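Local coordinates for glyoxalase family protein (Bacillus cereus, PDB 1ZSW) that is of unknown function but binds a zinc ion and belongs to the glyoxalase/vicinal oxygen chelate superfamily of metalloproteins, at residues G30-S35 with A248-N253; F278-L283 with E294-G299. One frame throughout, in Å; residues are numbered along the deposited sequence.

Contact 1 (G30-S35 with A248-N253); sequences GHHHIS and AIRVKN. With ZN (zinc ion), chain B.
The carbonyl oxygen of A248 is gripped by two successive amides of the facing strand: H32 N at 2.7 Å, and H33 N in a longer, weak bond of 3.4 Å. Together H32 and H33 face the single residue A248 and make a classic beta bulge between antiparallel strands, one from each glyoxalase-family half of the chain. The register moves by one residue here, from the non-hydrogen-bonded pair H31–I249 to the hydrogen-bonded pair H33–A248. The H32 N-H comes in from above the A248 carbonyl plane, 38° out of it. Regular backbone bonds continue to both sides, A248 N to H33 O and R250 N to G30 O.

The bulge puts two histidine side chains next to each other. H33 CG sits between its own backbone N and carbonyl carbon (chi1 64°), which carries the imidazole over A248, whose methyl CB makes a CH-pi contact with one ring face, 3.5 Å from the centroid. The ring's two nitrogens are both engaged: NE2 binds zinc, while ND1 donates an almost straight bond of 2.8 Å to H32 ND1. That second-shell bond should fix the rotation of the ligand ring. H32 NE2 in turn hydrogen-bonds T297 O, so the ring that receives the H33 bond is held at both nitrogens. Zinc is also bound by H246 and E294.

R250 crosses H32 at about a right angle, its CG 3.6 Å from H32 CB and obliquely placed to the ring. The chain then bends at chi3, and its NE pairs with D298. One water donates to H31 O and, lying in the guanidinium plane, accepts from R250 NH1 at 3.3 Å.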
loop_
_atom_site.group_PDB
_atom_site.type_symbol
_atom_site.label_atom_id
_atom_site.label_comp_id
_atom_site.label_asym_id
_atom_site.label_seq_id
_atom_site.Cartn_x
_atom_site.Cartn_y
_atom_site.Cartn_z
ATOM N N GLY A 30 -5.795 9.482 0.466
ATOM C CA GLY A 30 -5.464 8.292 -0.326
ATOM C C GLY A 30 -4.702 7.263 0.499
ATOM O O GLY A 30 -4.469 7.437 1.705
ATOM N N HIS A 31 -4.330 6.192 -0.173
ATOM C CA HIS A 31 -3.441 5.197 0.435
ATOM C C HIS A 31 -2.080 5.811 0.731
ATOM O O HIS A 31 -1.559 6.645 -0.035
ATOM C CB HIS A 31 -3.215 3.967 -0.454
ATOM C CG HIS A 31 -4.470 3.411 -1.066
ATOM N ND1 HIS A 31 -5.583 3.123 -0.307
ATOM C CD2 HIS A 31 -4.774 3.054 -2.351
ATOM C CE1 HIS A 31 -6.529 2.619 -1.096
ATOM N NE2 HIS A 31 -6.068 2.577 -2.337
ATOM N N HIS A 32 -1.461 5.295 1.800
ATOM C CA HIS A 32 -0.098 5.713 2.204
ATOM C C HIS A 32 0.945 4.710 1.726
ATOM O O HIS A 32 1.890 5.064 1.023
ATOM C CB HIS A 32 -0.054 5.894 3.731
ATOM C CG HIS A 32 1.206 6.521 4.244
ATOM N ND1 HIS A 32 2.400 5.838 4.334
ATOM C CD2 HIS A 32 1.436 7.769 4.731
ATOM C CE1 HIS A 32 3.320 6.632 4.869
ATOM N NE2 HIS A 32 2.767 7.821 5.091
ATOM N N HIS A 33 0.757 3.447 2.097
ATOM C CA HIS A 33 1.627 2.375 1.626
ATOM C C HIS A 33 0.932 1.081 1.848
ATOM O O HIS A 33 -0.147 1.050 2.470
ATOM C CB HIS A 33 2.998 2.355 2.362
ATOM C CG HIS A 33 2.920 2.079 3.837
ATOM N ND1 HIS A 33 2.767 3.089 4.771
ATOM C CD2 HIS A 33 3.064 0.928 4.549
ATOM C CE1 HIS A 33 2.768 2.566 5.989
ATOM N NE2 HIS A 33 2.958 1.258 5.884
ATOM N N ILE A 34 1.531 0.007 1.337
ATOM C CA ILE A 34 0.973 -1.329 1.555
ATOM C C ILE A 34 2.153 -2.250 1.785
ATOM O O ILE A 34 3.183 -2.053 1.139
ATOM C CB ILE A 34 0.074 -1.746 0.334
ATOM C CG1 ILE A 34 -0.721 -3.037 0.586
ATOM C CG2 ILE A 34 0.859 -1.726 -0.999
ATOM C CD1 ILE A 34 -1.986 -3.109 -0.319
ATOM N N SER A 35 2.013 -3.157 2.738
ATOM C CA SER A 35 3.140 -3.995 3.197
ATOM C C SER A 35 2.827 -5.471 3.065
ATOM O O SER A 35 1.723 -5.861 3.389
ATOM C CB SER A 35 3.508 -3.673 4.653
ATOM O OG SER A 35 4.005 -2.311 4.643
ATOM N N ALA A 248 -1.997 0.857 4.651
ATOM C CA ALA A 248 -1.935 2.147 5.377
ATOM C C ALA A 248 -2.582 3.240 4.571
ATOM O O ALA A 248 -2.381 3.297 3.352
ATOM C CB ALA A 248 -0.488 2.539 5.691
ATOM N N ILE A 249 -3.340 4.093 5.266
ATOM C CA ILE A 249 -3.989 5.264 4.650
ATOM C C ILE A 249 -3.383 6.537 5.210
ATOM O O ILE A 249 -2.872 6.525 6.308
ATOM C CB ILE A 249 -5.523 5.254 4.826
ATOM C CG1 ILE A 249 -5.925 5.381 6.299
ATOM C CG2 ILE A 249 -6.098 3.923 4.223
ATOM C CD1 ILE A 249 -7.476 5.286 6.624
ATOM N N ARG A 250 -3.487 7.620 4.436
ATOM C CA ARG A 250 -2.787 8.868 4.728
ATOM C C ARG A 250 -3.564 9.801 5.613
ATOM O O ARG A 250 -4.755 10.053 5.367
ATOM C CB ARG A 250 -2.511 9.658 3.425
ATOM C CG ARG A 250 -1.568 8.914 2.483
ATOM C CD ARG A 250 -1.581 9.574 1.109
ATOM N NE ARG A 250 -1.222 11.006 1.199
ATOM C CZ ARG A 250 -1.402 11.897 0.226
ATOM N NH1 ARG A 250 -1.921 11.539 -0.954
ATOM N NH2 ARG A 250 -1.063 13.153 0.449
ATOM N N VAL A 251 -2.855 10.378 6.594
ATOM C CA VAL A 251 -3.385 11.581 7.272
ATOM C C VAL A 251 -2.331 12.690 7.228
ATOM O O VAL A 251 -1.173 12.427 7.014
ATOM C CB VAL A 251 -3.885 11.275 8.687
ATOM C CG1 VAL A 251 -4.915 10.139 8.621
ATOM C CG2 VAL A 251 -2.704 10.955 9.604
ATOM N N LYS A 252 -2.764 13.942 7.378
ATOM C CA LYS A 252 -1.888 15.086 7.164
ATOM C C LYS A 252 -0.816 15.260 8.222
ATOM O O LYS A 252 0.298 15.641 7.908
ATOM C CB LYS A 252 -2.728 16.364 7.066
ATOM C CG LYS A 252 -1.936 17.562 6.636
ATOM C CD LYS A 252 -2.849 18.762 6.707
ATOM C CE LYS A 252 -2.265 19.907 5.927
ATOM N NZ LYS A 252 -3.222 21.031 6.006
ATOM N N ASN A 253 -1.167 15.020 9.468
ATOM C CA ASN A 253 -0.284 15.356 10.594
ATOM C C ASN A 253 -0.685 14.614 11.852
ATOM O O ASN A 253 -1.636 13.809 11.880
ATOM C CB ASN A 253 -0.338 16.881 10.857
ATOM C CG ASN A 253 -1.744 17.369 11.014
ATOM O OD1 ASN A 253 -2.587 16.706 11.633
ATOM N ND2 ASN A 253 -2.044 18.529 10.418
HETATM ZN ZN ZN B . 2.980 -0.032 7.570
HETATM O O HOH W 1 -2.230 8.467 -2.007
#

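Contact 2 (F278-L283 with E294-G299); sequences FYFKSL and EIATDG. With ZN (zinc ion), chain B.
Strands 280-283 and 294-297 run antiparallel, their axes 158° apart, with S282–A296 a non-hydrogen-bonded pair and L283–I295 a hydrogen-bonded one. L283 and I295 exchange both backbone bonds, and T297 N reaches K281 O. The ladder then changes character: K281 N turns to the T297 side chain, OG1, at 3.1 Å. That hydroxyl donates in turn to G299 O in its carbonyl plane, so it links the start of strand 280-286 to the chain just past the corner at D298.

E294 connects the hairpin to the metal. Its chain runs out fully extended, and the carboxylate divides its work, OE1 binding zinc at 2.0 Å and OE2 accepting from S282 OG at 2.7 Å. The serine uses the anti lone pair of OE2, directed away from OE1, and as a second-shell donor it helps to fix the rotation of the carboxylate. F280 brings its ring edge to the same oxygen, CE1 lying 3.3 Å from E294 OE2, with the ring and carboxylate planes inclined at 62°. With CG between the backbone N and the carbonyl carbon (chi1 49°), the ring lies along the face that carries S282 and A296, where CD1 meets the A296 methyl at 3.8 Å.

On the other face L283 and I295 lie side by side and point the same way, their CD1 atoms 4.0 Å apart.

Helix 254-266 covers this apolar pair through L257, and its first residue, D254, forms a salt bridge with K281 NZ. Strand 244-251 flanks the hairpin beyond 292-300, while strand 275-276 borders 280-286 on its outer edge.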
loop_
_atom_site.group_PDB
_atom_site.type_symbol
_atom_site.label_atom_id
_atom_site.label_comp_id
_atom_site.label_asym_id
_atom_site.label_seq_id
_atom_site.Cartn_x
_atom_site.Cartn_y
_atom_site.Cartn_z
ATOM N N PHE A 278 9.531 6.643 12.716
ATOM C CA PHE A 278 10.599 7.522 12.238
ATOM C C PHE A 278 10.233 8.279 10.961
ATOM O O PHE A 278 10.171 9.514 10.959
ATOM C CB PHE A 278 11.953 6.788 12.127
ATOM C CG PHE A 278 13.135 7.713 11.995
ATOM C CD1 PHE A 278 13.449 8.615 13.003
ATOM C CD2 PHE A 278 13.941 7.661 10.870
ATOM C CE1 PHE A 278 14.541 9.469 12.883
ATOM C CE2 PHE A 278 15.040 8.508 10.746
ATOM C CZ PHE A 278 15.333 9.414 11.752
ATOM N N TYR A 279 9.941 7.535 9.896
ATOM C CA TYR A 279 9.586 8.136 8.622
ATOM C C TYR A 279 8.144 8.663 8.632
ATOM O O TYR A 279 7.755 9.413 7.735
ATOM C CB TYR A 279 9.782 7.116 7.520
ATOM C CG TYR A 279 11.138 6.432 7.631
ATOM C CD1 TYR A 279 11.224 5.065 7.891
ATOM C CD2 TYR A 279 12.328 7.170 7.511
ATOM C CE1 TYR A 279 12.459 4.429 7.993
ATOM C CE2 TYR A 279 13.564 6.549 7.620
ATOM C CZ TYR A 279 13.624 5.178 7.861
ATOM O OH TYR A 279 14.851 4.540 7.985
ATOM N N PHE A 280 7.382 8.269 9.657
ATOM C CA PHE A 280 6.020 8.746 9.902
ATOM C C PHE A 280 5.582 8.247 11.273
ATOM O O PHE A 280 6.225 7.334 11.843
ATOM C CB PHE A 280 5.048 8.223 8.800
ATOM C CG PHE A 280 5.159 6.723 8.527
ATOM C CD1 PHE A 280 4.482 5.788 9.338
ATOM C CD2 PHE A 280 5.914 6.253 7.436
ATOM C CE1 PHE A 280 4.563 4.391 9.072
ATOM C CE2 PHE A 280 6.010 4.845 7.174
ATOM C CZ PHE A 280 5.317 3.933 8.016
ATOM N N LYS A 281 4.483 8.796 11.804
ATOM C CA LYS A 281 3.840 8.197 12.966
ATOM C C LYS A 281 2.565 7.475 12.502
ATOM O O LYS A 281 1.933 7.881 11.508
ATOM C CB LYS A 281 3.505 9.229 14.042
ATOM C CG LYS A 281 4.710 10.053 14.550
ATOM C CD LYS A 281 4.258 10.665 15.897
ATOM C CE LYS A 281 5.287 11.629 16.521
ATOM N NZ LYS A 281 5.600 12.741 15.617
ATOM N N SER A 282 2.216 6.410 13.186
ATOM C CA SER A 282 1.046 5.644 12.769
ATOM C C SER A 282 0.378 4.908 13.906
ATOM O O SER A 282 0.966 4.770 15.012
ATOM C CB SER A 282 1.466 4.699 11.686
ATOM O OG SER A 282 2.196 3.616 12.209
ATOM N N LEU A 283 -0.813 4.387 13.628
ATOM C CA LEU A 283 -1.450 3.467 14.521
ATOM C C LEU A 283 -2.072 2.368 13.687
ATOM O O LEU A 283 -2.326 2.572 12.485
ATOM C CB LEU A 283 -2.499 4.173 15.375
ATOM C CG LEU A 283 -3.766 4.620 14.656
ATOM C CD1 LEU A 283 -4.858 3.585 14.585
ATOM C CD2 LEU A 283 -4.288 5.862 15.416
ATOM N N GLU A 294 -3.609 0.495 8.816
ATOM C CA GLU A 294 -2.716 1.406 9.525
ATOM C C GLU A 294 -3.099 2.812 9.098
ATOM O O GLU A 294 -3.467 3.056 7.931
ATOM C CB GLU A 294 -1.286 1.071 9.147
ATOM C CG GLU A 294 -0.207 2.006 9.758
ATOM C CD GLU A 294 1.185 1.686 9.257
ATOM O OE1 GLU A 294 1.332 0.885 8.310
ATOM O OE2 GLU A 294 2.143 2.243 9.846
ATOM N N ILE A 295 -3.012 3.753 10.032
ATOM C CA ILE A 295 -3.256 5.155 9.707
ATOM C C ILE A 295 -1.915 5.861 9.907
ATOM O O ILE A 295 -1.385 5.820 11.004
ATOM C CB ILE A 295 -4.327 5.762 10.662
ATOM C CG1 ILE A 295 -5.577 4.873 10.654
ATOM C CG2 ILE A 295 -4.690 7.201 10.223
ATOM C CD1 ILE A 295 -6.730 5.350 11.562
ATOM N N ALA A 296 -1.372 6.471 8.851
ATOM C CA ALA A 296 0.002 6.975 8.882
ATOM C C ALA A 296 0.054 8.432 8.461
ATOM O O ALA A 296 -0.576 8.851 7.468
ATOM C CB ALA A 296 0.929 6.149 7.980
ATOM N N THR A 297 0.879 9.209 9.169
ATOM C CA THR A 297 1.118 10.579 8.696
ATOM C C THR A 297 1.946 10.662 7.410
ATOM O O THR A 297 2.845 9.835 7.153
ATOM C CB THR A 297 1.802 11.436 9.812
ATOM O OG1 THR A 297 3.126 10.928 10.071
ATOM C CG2 THR A 297 0.957 11.423 11.096
ATOM N N ASP A 298 1.672 11.670 6.592
ATOM C CA ASP A 298 2.404 11.887 5.335
ATOM C C ASP A 298 3.874 12.147 5.573
ATOM O O ASP A 298 4.725 11.670 4.831
ATOM C CB ASP A 298 1.806 13.057 4.532
ATOM C CG ASP A 298 0.608 12.649 3.680
ATOM O OD1 ASP A 298 0.372 11.439 3.448
ATOM O OD2 ASP A 298 -0.091 13.560 3.188
ATOM N N GLY A 299 4.170 12.877 6.638
ATOM C CA GLY A 299 5.559 13.190 6.935
ATOM C C GLY A 299 6.108 12.518 8.170
ATOM O O GLY A 299 5.362 11.993 9.004
HETATM ZN ZN ZN B . 2.980 -0.032 7.570
HETATM O O HOH W 2 5.835 9.248 5.456
#

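Contact 1 comes first along the chain and closes before contact 2 opens, yet their centres lie only 7 Å apart in one mixed sheet. Its central order is 31-38, 244-251, 292-300, 280-286, so the two strand pairs stand next to each other. Contact 1 joins the two family halves across 212 intervening residues, whereas contact 2 is a local hairpin of the second half. I249 N probably bonds to E294 O between them, and the R250–D298 salt bridge ties the strand ends. Both supply zinc ligands, H33 and E294, with H246 from the shared strand 244-251; the metal site is thus assembled from both halves.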